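Local coordinates for protein ACDH-11, isoform b (Caenorhabditis elegans, PDB 4Y9J) that binds flavin-adenine dinucleotide and has the fold of the acyl-CoA dehydrogenase family, extended by a further C-terminal helical region, at residues S63-L68 against F133-S138; L24-K29 against F57-T62; A392-L397 against E464-A469. One frame throughout, in Å; residues are numbered along the deposited sequence.

Contact 1. Residues S63-L68 against F133-S138; sequences SEVEHL and FLFSPS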
loop_
_atom_site.group_PDB
_atom_site.type_symbol
_atom_site.label_atom_id
_atom_site.label_comp_id
_atom_site.label_asym_id
_atom_site.label_seq_id
_atom_site.Cartn_x
_atom_site.Cartn_y
_atom_site.Cartn_z
ATOM N N SER B 63 -25.253 9.909 -13.453
ATOM C CA SER B 63 -25.744 9.688 -12.109
ATOM C C SER B 63 -25.122 8.484 -11.422
ATOM O O SER B 63 -25.143 8.462 -10.206
ATOM C CB SER B 63 -27.253 9.597 -12.093
ATOM O OG SER B 63 -27.720 8.349 -12.583
ATOM N N GLU B 64 -24.651 7.469 -12.161
ATOM C CA GLU B 64 -24.236 6.168 -11.574
ATOM C C GLU B 64 -22.974 5.576 -12.168
ATOM O O GLU B 64 -22.002 5.283 -11.432
ATOM C CB GLU B 64 -25.346 5.128 -11.592
ATOM C CG GLU B 64 -25.026 3.833 -10.850
ATOM C CD GLU B 64 -26.102 2.784 -10.955
ATOM O OE1 GLU B 64 -26.976 2.922 -11.869
ATOM O OE2 GLU B 64 -26.097 1.830 -10.121
ATOM N N VAL B 65 -22.908 5.421 -13.481
ATOM C CA VAL B 65 -21.863 4.596 -14.059
ATOM C C VAL B 65 -20.529 5.279 -13.894
ATOM O O VAL B 65 -19.563 4.626 -13.539
ATOM C CB VAL B 65 -22.095 4.263 -15.564
ATOM C CG1 VAL B 65 -21.018 3.354 -16.076
ATOM C CG2 VAL B 65 -23.476 3.607 -15.760
ATOM N N GLU B 66 -20.443 6.578 -14.213
ATOM C CA GLU B 66 -19.172 7.280 -14.057
ATOM C C GLU B 66 -18.484 7.010 -12.662
ATOM O O GLU B 66 -17.290 6.796 -12.606
ATOM C CB GLU B 66 -19.399 8.759 -14.353
ATOM C CG GLU B 66 -18.221 9.649 -14.100
ATOM C CD GLU B 66 -17.101 9.549 -15.133
ATOM O OE1 GLU B 66 -17.092 8.707 -16.067
ATOM O OE2 GLU B 66 -16.166 10.335 -14.981
ATOM N N HIS B 67 -19.252 7.093 -11.584
ATOM C CA HIS B 67 -18.722 6.956 -10.207
ATOM C C HIS B 67 -18.279 5.557 -10.025
ATOM O O HIS B 67 -17.207 5.326 -9.531
ATOM C CB HIS B 67 -19.794 7.283 -9.165
ATOM C CG HIS B 67 -19.447 6.846 -7.752
ATOM N ND1 HIS B 67 -18.571 7.555 -6.941
ATOM C CD2 HIS B 67 -19.874 5.793 -6.998
ATOM C CE1 HIS B 67 -18.460 6.954 -5.765
ATOM N NE2 HIS B 67 -19.239 5.890 -5.772
ATOM N N LEU B 68 -19.081 4.603 -10.533
ATOM C CA LEU B 68 -18.681 3.192 -10.449
ATOM C C LEU B 68 -17.373 2.920 -11.136
ATOM O O LEU B 68 -16.462 2.247 -10.569
ATOM C CB LEU B 68 -19.721 2.226 -11.033
ATOM C CG LEU B 68 -21.063 2.150 -10.354
ATOM C CD1 LEU B 68 -22.081 1.288 -11.122
ATOM C CD2 LEU B 68 -20.949 1.689 -8.918
ATOM N N PHE B 133 -20.505 3.307 -27.117
ATOM C CA PHE B 133 -19.804 4.572 -27.183
ATOM C C PHE B 133 -20.086 5.491 -25.959
ATOM O O PHE B 133 -19.183 6.186 -25.470
ATOM C CB PHE B 133 -20.086 5.253 -28.504
ATOM C CG PHE B 133 -19.535 6.676 -28.631
ATOM C CD1 PHE B 133 -18.171 6.941 -28.844
ATOM C CD2 PHE B 133 -20.413 7.765 -28.497
ATOM C CE1 PHE B 133 -17.736 8.263 -28.988
ATOM C CE2 PHE B 133 -19.980 9.066 -28.661
ATOM C CZ PHE B 133 -18.662 9.323 -28.917
ATOM N N LEU B 134 -21.328 5.521 -25.486
ATOM C CA LEU B 134 -21.657 6.236 -24.263
ATOM C C LEU B 134 -21.026 5.555 -23.022
ATOM O O LEU B 134 -20.499 6.238 -22.122
ATOM C CB LEU B 134 -23.148 6.349 -24.091
ATOM C CG LEU B 134 -23.889 7.032 -25.236
ATOM C CD1 LEU B 134 -25.367 7.008 -24.867
ATOM C CD2 LEU B 134 -23.391 8.450 -25.441
ATOM N N PHE B 135 -20.994 4.220 -23.013
ATOM C CA PHE B 135 -20.528 3.449 -21.853
ATOM C C PHE B 135 -19.021 3.565 -21.696
ATOM O O PHE B 135 -18.521 3.786 -20.577
ATOM C CB PHE B 135 -20.963 1.957 -22.005
ATOM C CG PHE B 135 -20.578 1.064 -20.862
ATOM C CD1 PHE B 135 -20.978 1.366 -19.562
ATOM C CD2 PHE B 135 -19.817 -0.063 -21.073
ATOM C CE1 PHE B 135 -20.688 0.548 -18.502
ATOM C CE2 PHE B 135 -19.480 -0.888 -19.990
ATOM C CZ PHE B 135 -19.942 -0.600 -18.726
ATOM N N SER B 136 -18.299 3.439 -22.812
ATOM C CA SER B 136 -16.856 3.119 -22.770
ATOM C C SER B 136 -15.968 4.017 -21.867
ATOM O O SER B 136 -15.206 3.491 -21.059
ATOM C CB SER B 136 -16.333 3.019 -24.199
ATOM O OG SER B 136 -15.099 2.323 -24.188
ATOM N N PRO B 137 -16.083 5.362 -21.961
ATOM C CA PRO B 137 -15.228 6.175 -21.126
ATOM C C PRO B 137 -15.652 6.240 -19.664
ATOM O O PRO B 137 -14.878 6.713 -18.838
ATOM C CB PRO B 137 -15.311 7.566 -21.766
ATOM C CG PRO B 137 -16.583 7.568 -22.554
ATOM C CD PRO B 137 -16.791 6.168 -22.969
ATOM N N SER B 138 -16.825 5.754 -19.323
ATOM C CA SER B 138 -17.170 5.576 -17.922
ATOM C C SER B 138 -17.156 4.171 -17.362
ATOM O O SER B 138 -17.564 3.964 -16.209
ATOM C CB SER B 138 -18.579 6.090 -17.728
ATOM O OG SER B 138 -18.595 7.475 -17.974
#

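Contact 2. Residues L24-K29 against F57-T62; sequences LHNPYK and FGDRIT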
loop_
_atom_site.group_PDB
_atom_site.type_symbol
_atom_site.label_atom_id
_atom_site.label_comp_id
_atom_site.label_asym_id
_atom_site.label_seq_id
_atom_site.Cartn_x
_atom_site.Cartn_y
_atom_site.Cartn_z
ATOM N N LEU B 24 -19.357 16.600 -16.286
ATOM C CA LEU B 24 -19.741 15.618 -17.277
ATOM C C LEU B 24 -21.214 15.748 -17.500
ATOM O O LEU B 24 -22.107 15.520 -16.577
ATOM C CB LEU B 24 -19.408 14.194 -16.841
ATOM C CG LEU B 24 -19.832 13.109 -17.814
ATOM C CD1 LEU B 24 -19.067 13.293 -19.096
ATOM C CD2 LEU B 24 -19.662 11.704 -17.243
ATOM N N HIS B 25 -21.522 16.125 -18.717
ATOM C CA HIS B 25 -22.923 16.263 -19.082
ATOM C C HIS B 25 -23.417 14.966 -19.719
ATOM O O HIS B 25 -22.616 14.165 -20.147
ATOM C CB HIS B 25 -23.077 17.413 -20.075
ATOM C CG HIS B 25 -22.555 18.724 -19.573
ATOM N ND1 HIS B 25 -23.211 19.461 -18.605
ATOM C CD2 HIS B 25 -21.482 19.459 -19.944
ATOM C CE1 HIS B 25 -22.534 20.584 -18.386
ATOM N NE2 HIS B 25 -21.482 20.596 -19.176
ATOM N N ASN B 26 -24.748 14.775 -19.770
ATOM C CA ASN B 26 -25.363 13.603 -20.430
ATOM C C ASN B 26 -24.687 13.419 -21.780
ATOM O O ASN B 26 -24.823 14.313 -22.631
ATOM C CB ASN B 26 -26.864 13.858 -20.629
ATOM C CG ASN B 26 -27.585 12.679 -21.305
ATOM O OD1 ASN B 26 -27.143 12.182 -22.329
ATOM N ND2 ASN B 26 -28.680 12.263 -20.739
ATOM N N PRO B 27 -23.948 12.299 -21.993
ATOM C CA PRO B 27 -23.142 12.187 -23.185
ATOM C C PRO B 27 -23.919 11.939 -24.486
ATOM O O PRO B 27 -23.348 12.058 -25.546
ATOM C CB PRO B 27 -22.194 11.055 -22.856
ATOM C CG PRO B 27 -22.930 10.213 -21.904
ATOM C CD PRO B 27 -23.620 11.202 -21.067
ATOM N N TYR B 28 -25.181 11.574 -24.412
ATOM C CA TYR B 28 -25.977 11.432 -25.589
ATOM C C TYR B 28 -26.398 12.847 -25.980
ATOM O O TYR B 28 -26.156 13.268 -27.085
ATOM C CB TYR B 28 -27.213 10.566 -25.344
ATOM C CG TYR B 28 -27.953 10.387 -26.638
ATOM C CD1 TYR B 28 -27.459 9.570 -27.623
ATOM C CD2 TYR B 28 -29.054 11.163 -26.941
ATOM C CE1 TYR B 28 -28.094 9.460 -28.854
ATOM C CE2 TYR B 28 -29.671 11.072 -28.177
ATOM C CZ TYR B 28 -29.182 10.210 -29.131
ATOM O OH TYR B 28 -29.830 10.117 -30.364
ATOM N N LYS B 29 -26.980 13.599 -25.064
ATOM C CA LYS B 29 -27.472 14.943 -25.360
ATOM C C LYS B 29 -26.366 15.927 -25.730
ATOM O O LYS B 29 -26.561 16.793 -26.523
ATOM C CB LYS B 29 -28.204 15.509 -24.167
ATOM C CG LYS B 29 -29.542 14.826 -23.924
ATOM C CD LYS B 29 -30.195 15.296 -22.632
ATOM C CE LYS B 29 -31.448 14.511 -22.390
ATOM N NZ LYS B 29 -32.118 14.965 -21.154
ATOM N N PHE B 57 -29.986 6.263 -20.845
ATOM C CA PHE B 57 -28.702 5.717 -20.435
ATOM C C PHE B 57 -27.676 6.776 -20.132
ATOM O O PHE B 57 -26.849 6.621 -19.217
ATOM C CB PHE B 57 -28.209 4.724 -21.492
ATOM C CG PHE B 57 -27.010 3.928 -21.101
ATOM C CD1 PHE B 57 -26.987 3.160 -19.919
ATOM C CD2 PHE B 57 -25.909 3.911 -21.906
ATOM C CE1 PHE B 57 -25.888 2.427 -19.591
ATOM C CE2 PHE B 57 -24.777 3.188 -21.588
ATOM C CZ PHE B 57 -24.757 2.456 -20.402
ATOM N N GLY B 58 -27.658 7.848 -20.902
ATOM C CA GLY B 58 -26.811 8.979 -20.624
ATOM C C GLY B 58 -26.979 9.583 -19.251
ATOM O O GLY B 58 -25.981 10.010 -18.670
ATOM N N ASP B 59 -28.201 9.629 -18.730
ATOM C CA ASP B 59 -28.414 10.095 -17.373
ATOM C C ASP B 59 -27.951 9.064 -16.352
ATOM O O ASP B 59 -27.505 9.413 -15.233
ATOM C CB ASP B 59 -29.844 10.417 -17.086
ATOM C CG ASP B 59 -30.358 11.639 -17.839
ATOM O OD1 ASP B 59 -29.596 12.572 -18.220
ATOM O OD2 ASP B 59 -31.591 11.686 -18.013
ATOM N N ARG B 60 -28.027 7.804 -16.730
ATOM C CA ARG B 60 -27.468 6.769 -15.878
ATOM C C ARG B 60 -25.957 6.847 -15.815
ATOM O O ARG B 60 -25.346 6.527 -14.778
ATOM C CB ARG B 60 -27.897 5.412 -16.330
ATOM C CG ARG B 60 -27.661 4.356 -15.270
ATOM C CD ARG B 60 -28.078 2.938 -15.650
ATOM N NE ARG B 60 -28.101 2.111 -14.436
ATOM C CZ ARG B 60 -28.667 0.925 -14.293
ATOM N NH1 ARG B 60 -29.219 0.257 -15.288
ATOM N NH2 ARG B 60 -28.619 0.366 -13.120
ATOM N N ILE B 61 -25.319 7.235 -16.921
ATOM C CA ILE B 61 -23.887 7.415 -16.957
ATOM C C ILE B 61 -23.493 8.513 -15.942
ATOM O O ILE B 61 -22.564 8.310 -15.163
ATOM C CB ILE B 61 -23.357 7.803 -18.356
ATOM C CG1 ILE B 61 -23.630 6.759 -19.451
ATOM C CG2 ILE B 61 -21.898 8.172 -18.344
ATOM C CD1 ILE B 61 -22.963 5.470 -19.268
ATOM N N THR B 62 -24.152 9.668 -15.980
ATOM C CA THR B 62 -23.746 10.775 -15.155
ATOM C C THR B 62 -24.122 10.528 -13.677
ATOM O O THR B 62 -23.327 10.806 -12.787
ATOM C CB THR B 62 -24.336 12.126 -15.599
ATOM O OG1 THR B 62 -25.769 12.075 -15.586
ATOM C CG2 THR B 62 -23.774 12.545 -17.000
HETATM O O HOH W 1 -33.007 11.865 -20.958
HETATM O O HOH W 2 -30.584 14.904 -18.796
#

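Contact 3. Residues A392-L397 against E464-A469; sequences AMMLRL and ENILLA. With UCC (S-{(3S,5R,9R)-1-[(2R,3S,4R,5R)-5-(6-amino-9H-purin-9-yl)-4-hydroxy-3-(phosphonooxy)tetrahydrofuran-2-yl]-3,5,9-trihydroxy-8,8-dimethyl-3,5-dioxido-10,14-dioxo-2,4,6-trioxa-11,15-diaza-3lambda~5~,5lambda~5~-diphosphaheptadecan-17-yl} undecanethioate), chain F.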
loop_
_atom_site.group_PDB
_atom_site.type_symbol
_atom_site.label_atom_id
_atom_site.label_comp_id
_atom_site.label_asym_id
_atom_site.label_seq_id
_atom_site.Cartn_x
_atom_site.Cartn_y
_atom_site.Cartn_z
ATOM N N ALA B 392 -20.072 -6.045 -48.440
ATOM C CA ALA B 392 -19.311 -7.122 -47.784
ATOM C C ALA B 392 -17.830 -6.819 -47.813
ATOM O O ALA B 392 -17.134 -6.974 -46.807
ATOM C CB ALA B 392 -19.591 -8.437 -48.486
ATOM N N MET B 393 -17.320 -6.361 -48.965
ATOM C CA MET B 393 -15.881 -6.024 -49.046
ATOM C C MET B 393 -15.502 -4.874 -48.114
ATOM O O MET B 393 -14.465 -4.946 -47.444
ATOM C CB MET B 393 -15.439 -5.722 -50.491
ATOM C CG MET B 393 -15.346 -7.001 -51.322
ATOM S SD MET B 393 -14.788 -6.703 -53.018
ATOM C CE MET B 393 -16.344 -6.229 -53.751
ATOM N N MET B 394 -16.318 -3.823 -48.084
ATOM C CA MET B 394 -16.046 -2.679 -47.239
ATOM C C MET B 394 -16.091 -3.021 -45.742
ATOM O O MET B 394 -15.361 -2.409 -44.943
ATOM C CB MET B 394 -16.988 -1.516 -47.561
ATOM C CG MET B 394 -16.692 -0.829 -48.880
ATOM S SD MET B 394 -14.948 -0.466 -49.073
ATOM C CE MET B 394 -14.371 -1.890 -50.013
ATOM N N LEU B 395 -16.894 -4.007 -45.343
ATOM C CA LEU B 395 -16.867 -4.458 -43.935
ATOM C C LEU B 395 -15.531 -5.068 -43.599
ATOM O O LEU B 395 -14.963 -4.770 -42.561
ATOM C CB LEU B 395 -17.947 -5.506 -43.648
ATOM C CG LEU B 395 -18.050 -6.114 -42.247
ATOM C CD1 LEU B 395 -18.071 -5.091 -41.101
ATOM C CD2 LEU B 395 -19.249 -7.044 -42.205
ATOM N N ARG B 396 -14.993 -5.879 -44.494
ATOM C CA ARG B 396 -13.728 -6.564 -44.199
ATOM C C ARG B 396 -12.554 -5.600 -44.166
ATOM O O ARG B 396 -11.639 -5.745 -43.314
ATOM C CB ARG B 396 -13.474 -7.677 -45.229
ATOM C CG ARG B 396 -12.136 -8.394 -45.007
ATOM C CD ARG B 396 -12.037 -9.232 -43.742
ATOM N NE ARG B 396 -10.720 -9.842 -43.576
ATOM C CZ ARG B 396 -9.711 -9.327 -42.848
ATOM N NH1 ARG B 396 -9.849 -8.196 -42.135
ATOM N NH2 ARG B 396 -8.549 -9.984 -42.813
ATOM N N LEU B 397 -12.623 -4.596 -45.039
ATOM C CA LEU B 397 -11.594 -3.556 -45.146
ATOM C C LEU B 397 -11.658 -2.540 -43.986
ATOM O O LEU B 397 -10.617 -2.176 -43.391
ATOM C CB LEU B 397 -11.748 -2.791 -46.450
ATOM C CG LEU B 397 -10.809 -1.606 -46.588
ATOM C CD1 LEU B 397 -9.374 -2.128 -46.585
ATOM C CD2 LEU B 397 -11.127 -0.787 -47.828
ATOM N N GLU B 464 -11.145 -10.531 -54.091
ATOM C CA GLU B 464 -11.810 -9.819 -55.140
ATOM C C GLU B 464 -11.226 -8.402 -55.084
ATOM O O GLU B 464 -10.359 -8.078 -54.239
ATOM C CB GLU B 464 -13.336 -9.802 -54.911
ATOM C CG GLU B 464 -13.947 -11.055 -54.268
ATOM C CD GLU B 464 -13.922 -11.037 -52.739
ATOM O OE1 GLU B 464 -13.400 -10.079 -52.132
ATOM O OE2 GLU B 464 -14.428 -11.997 -52.123
ATOM N N ASN B 465 -11.689 -7.561 -55.986
ATOM C CA ASN B 465 -11.106 -6.256 -56.205
ATOM C C ASN B 465 -11.548 -5.273 -55.126
ATOM O O ASN B 465 -12.506 -4.493 -55.303
ATOM C CB ASN B 465 -11.446 -5.725 -57.602
ATOM C CG ASN B 465 -10.457 -4.682 -58.049
ATOM O OD1 ASN B 465 -9.831 -3.996 -57.216
ATOM N ND2 ASN B 465 -10.267 -4.578 -59.348
ATOM N N ILE B 466 -10.823 -5.321 -53.995
ATOM C CA ILE B 466 -11.141 -4.465 -52.850
ATOM C C ILE B 466 -10.971 -3.011 -53.259
ATOM O O ILE B 466 -11.781 -2.172 -52.914
ATOM C CB ILE B 466 -10.314 -4.797 -51.548
ATOM C CG1 ILE B 466 -10.902 -5.989 -50.795
ATOM C CG2 ILE B 466 -10.460 -3.692 -50.567
ATOM C CD1 ILE B 466 -10.562 -7.306 -51.452
ATOM N N LEU B 467 -9.941 -2.700 -54.029
ATOM C CA LEU B 467 -9.752 -1.309 -54.424
ATOM C C LEU B 467 -10.879 -0.739 -55.316
ATOM O O LEU B 467 -11.345 0.375 -55.108
ATOM C CB LEU B 467 -8.423 -1.155 -55.139
ATOM C CG LEU B 467 -7.944 0.295 -55.190
ATOM C CD1 LEU B 467 -7.361 0.583 -53.827
ATOM C CD2 LEU B 467 -6.987 0.569 -56.382
ATOM N N LEU B 468 -11.289 -1.489 -56.324
ATOM C CA LEU B 468 -12.455 -1.095 -57.131
ATOM C C LEU B 468 -13.704 -0.812 -56.265
ATOM O O LEU B 468 -14.416 0.229 -56.401
ATOM C CB LEU B 468 -12.803 -2.212 -58.105
ATOM C CG LEU B 468 -14.050 -1.904 -58.923
ATOM C CD1 LEU B 468 -13.805 -0.696 -59.819
ATOM C CD2 LEU B 468 -14.527 -3.100 -59.774
ATOM N N ALA B 469 -13.966 -1.779 -55.388
ATOM C CA ALA B 469 -15.065 -1.683 -54.443
ATOM C C ALA B 469 -14.985 -0.437 -53.569
ATOM O O ALA B 469 -15.985 0.271 -53.389
ATOM C CB ALA B 469 -15.065 -2.913 -53.550
HETATM O OA1 UCC F . -5.418 -8.227 -27.175
HETATM C CA1 UCC F . -6.371 -9.031 -26.838
HETATM C CA2 UCC F . -7.492 -8.812 -25.815
HETATM C CA3 UCC F . -7.799 -7.428 -25.335
HETATM C CA4 UCC F . -9.340 -7.180 -25.220
HETATM C CA5 UCC F . -9.773 -6.163 -26.286
HETATM C CA6 UCC F . -10.737 -5.171 -25.734
HETATM C CA7 UCC F . -11.171 -4.162 -26.785
HETATM C CA8 UCC F . -12.215 -3.497 -25.982
HETATM C CA9 UCC F . -12.299 -2.069 -25.924
HETATM C C10 UCC F . -12.023 -1.505 -24.603
HETATM C C11 UCC F . -10.782 -0.671 -24.884
HETATM S S UCC F . -6.587 -10.581 -27.429
HETATM C CP1 UCC F . -5.237 -10.956 -28.610
HETATM C CP2 UCC F . -5.186 -10.077 -29.822
HETATM N NP1 UCC F . -4.274 -10.599 -30.861
HETATM C CP3 UCC F . -4.370 -10.069 -32.082
HETATM O OP1 UCC F . -5.075 -9.101 -32.366
HETATM C CP4 UCC F . -3.604 -10.767 -33.187
HETATM C CP5 UCC F . -2.750 -9.735 -33.938
HETATM N NP2 UCC F . -2.229 -10.489 -35.071
HETATM C CP6 UCC F . -2.890 -10.694 -36.210
HETATM O OP2 UCC F . -3.967 -10.173 -36.468
HETATM C CP8 UCC F . -2.145 -11.531 -37.230
HETATM O OP3 UCC F . -2.268 -10.892 -38.537
HETATM C CPB UCC F . -2.691 -12.913 -37.496
HETATM C CP7 UCC F . -4.208 -13.105 -37.642
HETATM C CP9 UCC F . -2.684 -13.507 -36.020
HETATM C CPA UCC F . -1.647 -13.919 -38.030
HETATM O O7 UCC F . -2.264 -15.222 -38.186
HETATM P P2 UCC F . -1.608 -16.313 -39.189
HETATM O O21 UCC F . -2.396 -17.612 -39.131
HETATM O O22 UCC F . -0.089 -16.214 -38.992
HETATM O O6 UCC F . -1.859 -15.550 -40.604
HETATM P P1 UCC F . -2.740 -16.015 -41.846
HETATM O O11 UCC F . -2.273 -17.333 -42.445
HETATM O O12 UCC F . -2.762 -14.785 -42.704
HETATM O "O5'" UCC F . -4.218 -16.204 -41.094
HETATM C "C5'" UCC F . -4.864 -17.501 -41.081
HETATM C "C4'" UCC F . -6.306 -17.423 -41.617
HETATM C "C3'" UCC F . -6.339 -16.931 -43.061
HETATM O "O3'" UCC F . -7.460 -17.560 -43.629
HETATM P P3 UCC F . -7.336 -18.609 -44.804
HETATM O O33 UCC F . -8.768 -19.063 -44.973
HETATM O O32 UCC F . -6.537 -19.747 -44.212
HETATM O O31 UCC F . -6.693 -17.803 -45.961
HETATM C "C2'" UCC F . -6.596 -15.432 -42.991
HETATM O "O2'" UCC F . -7.366 -14.893 -44.064
HETATM O "O4'" UCC F . -7.061 -16.462 -40.848
HETATM C "C1'" UCC F . -7.468 -15.422 -41.728
HETATM N N9 UCC F . -7.534 -14.142 -41.009
HETATM C C4 UCC F . -8.628 -13.387 -41.014
HETATM N N3 UCC F . -9.883 -13.508 -41.509
HETATM C C8 UCC F . -6.527 -13.539 -40.335
HETATM N N7 UCC F . -6.981 -12.372 -39.840
HETATM C C5 UCC F . -8.272 -12.220 -40.211
HETATM C C6 UCC F . -9.356 -11.229 -39.973
HETATM N N6 UCC F . -9.090 -10.123 -39.234
HETATM N N1 UCC F . -10.568 -11.443 -40.580
HETATM C C2 UCC F . -10.804 -12.547 -41.318
#

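Contact 1. Residues S63-L68 against F133-S138
In the largely helical N-terminal domain, V65 and E66 of helix 44-74 pack against F135 and S138 in the end region of helix 121-135. This is interhelical packing, partly apolar and partly polar, in a buried setting. V65, short and apolar, suits the buried side: CG1, anti to the backbone N (chi1 -177°), reaches F135 CE1 at 3.7 Å and also lies 3.5 Å from S138 O. The valine and phenylalanine side chains cross at about a right angle. The backbone turn at 135-138 is drawn in by S138 N donating to F135 O. Beside this apolar patch, E66 sends its carboxylate back toward the turn through a bend at chi2 (74°). Helix 304-338 joins the polar group through R329, which forms a salt bridge with E66 OE1 and a hydrogen bond with S138 OG, so the buried serine and the glutamate share one arginine; its charge probably helps to keep E66 ionised. Serine is small enough to lie close against the helix backbone at E66, yet can still donate: S138 OG meets E66 OE1 at 2.7 Å, on the anti side of the carboxylate and 22° out of its plane.

Contact 2. Residues L24-K29 against F57-T62
The amide of N26 reaches D59 from above: ND2 donates to D59 OD1 over 2.7 Å, 66° out of the carboxylate plane, while the acceptor stays close to the plane of the amide. The two flat groups stand 84° apart. To get there the amide passes over G58, whose lack of a side chain lets N26 OD1 come within 3.6 Å of G58 CA. ND2 has a second partner in S55 O, one turn back on helix 44-74. The other end of the amide folds its own loop: OD1 accepts from Y28 N and from K29 N (2.9 and 3.1 Å), an Asx turn within an Asx motif, which shapes the loop before helix 34-41, while ND2 fastens it to helix 44-74. P27, rigid and apolar, packs on the same side of the helix, its CD 3.6 Å from G58 O and its CG against I61 CG2. Further along, T62 turns its methyl rather than its hydroxyl to the loop; CG2 sits 3.4 Å from L24 O and also touches H25 and N26. K29 NZ lies near D59 without a salt bridge, and a water spans the gap, 2.8 Å from K29 NZ and 2.6 Å from D59 OD1.

Contact 3. Residues A392-L397 against E464-A469
A469 receives two methionine methyls in an apolar helix-helix contact between helix 389-419 and the first turn of helix 466-478, where the acyl-CoA dehydrogenase C-terminal domain meets the additional C-terminal region of this protein. M393 CE lies 3.6 Å from A469 CB and M394 CE 3.7 Å from the same methyl. Alanine suits this place because its single carbon leaves room for both long, flexible chains. They arrive differently: M393 runs extended through chi2 and bends only at chi3, whereas M394 bends at both chi2 and chi3 (95°), curling its methyl inward so that it also lies near I466 O. Next to them L397 CD2 meets I466 CG2 at 4.0 Å, two branched side chains crossing at a slant. At the more open border the aliphatic part of M393 runs by E464, with CG 3.7 Å from OE1, and the sulfur passes near N465 O. Helix 466-478 begins here with N465 as N-cap: its OD1 accepts a hydrogen bond from L468 N at 3.0 Å, nearly straight (173°) though 66° above the carbonyl plane, and so satisfies an amide that the first helical turn leaves without a backbone partner. The layer continues beyond the two segments, since helix 524-545 brings Y535 against M394 and I531 against L397. R396 shares the helix with these residues but turns its end away from A469 to the bound ligand UCC. Its guanidinium lies face-on over the purine, the two planes nearly parallel, with UCC N1 3.2 Å above the plane of the R396 guanidinium, over the centre of that group, a flat cationic group placed against a flat ring. A salt bridge from R396 NH2 to D455 of helix 449-461 helps to hold the guanidinium there.

Contacts 2 and 1 follow each other along the chain and share helix 44-74, their centres only 8 Å apart. Residues 57-62 take the loop 24-29, and the next turn, 63-68, takes the end region of helix 121-135. They touch directly: L134 packs on P27, S138 on I61, and probable backbone bonds continue the helix from one segment to the next. Together they join three pieces of the N-terminal domain. Contact 3 comes last in sequence, its centre 35 Å from that of contact 1, on the opposite side of the chain's centre, and 37 Å from that of contact 2. It joins the family's C-terminal helices to the extra C-terminal region, beside the ligand-binding R396.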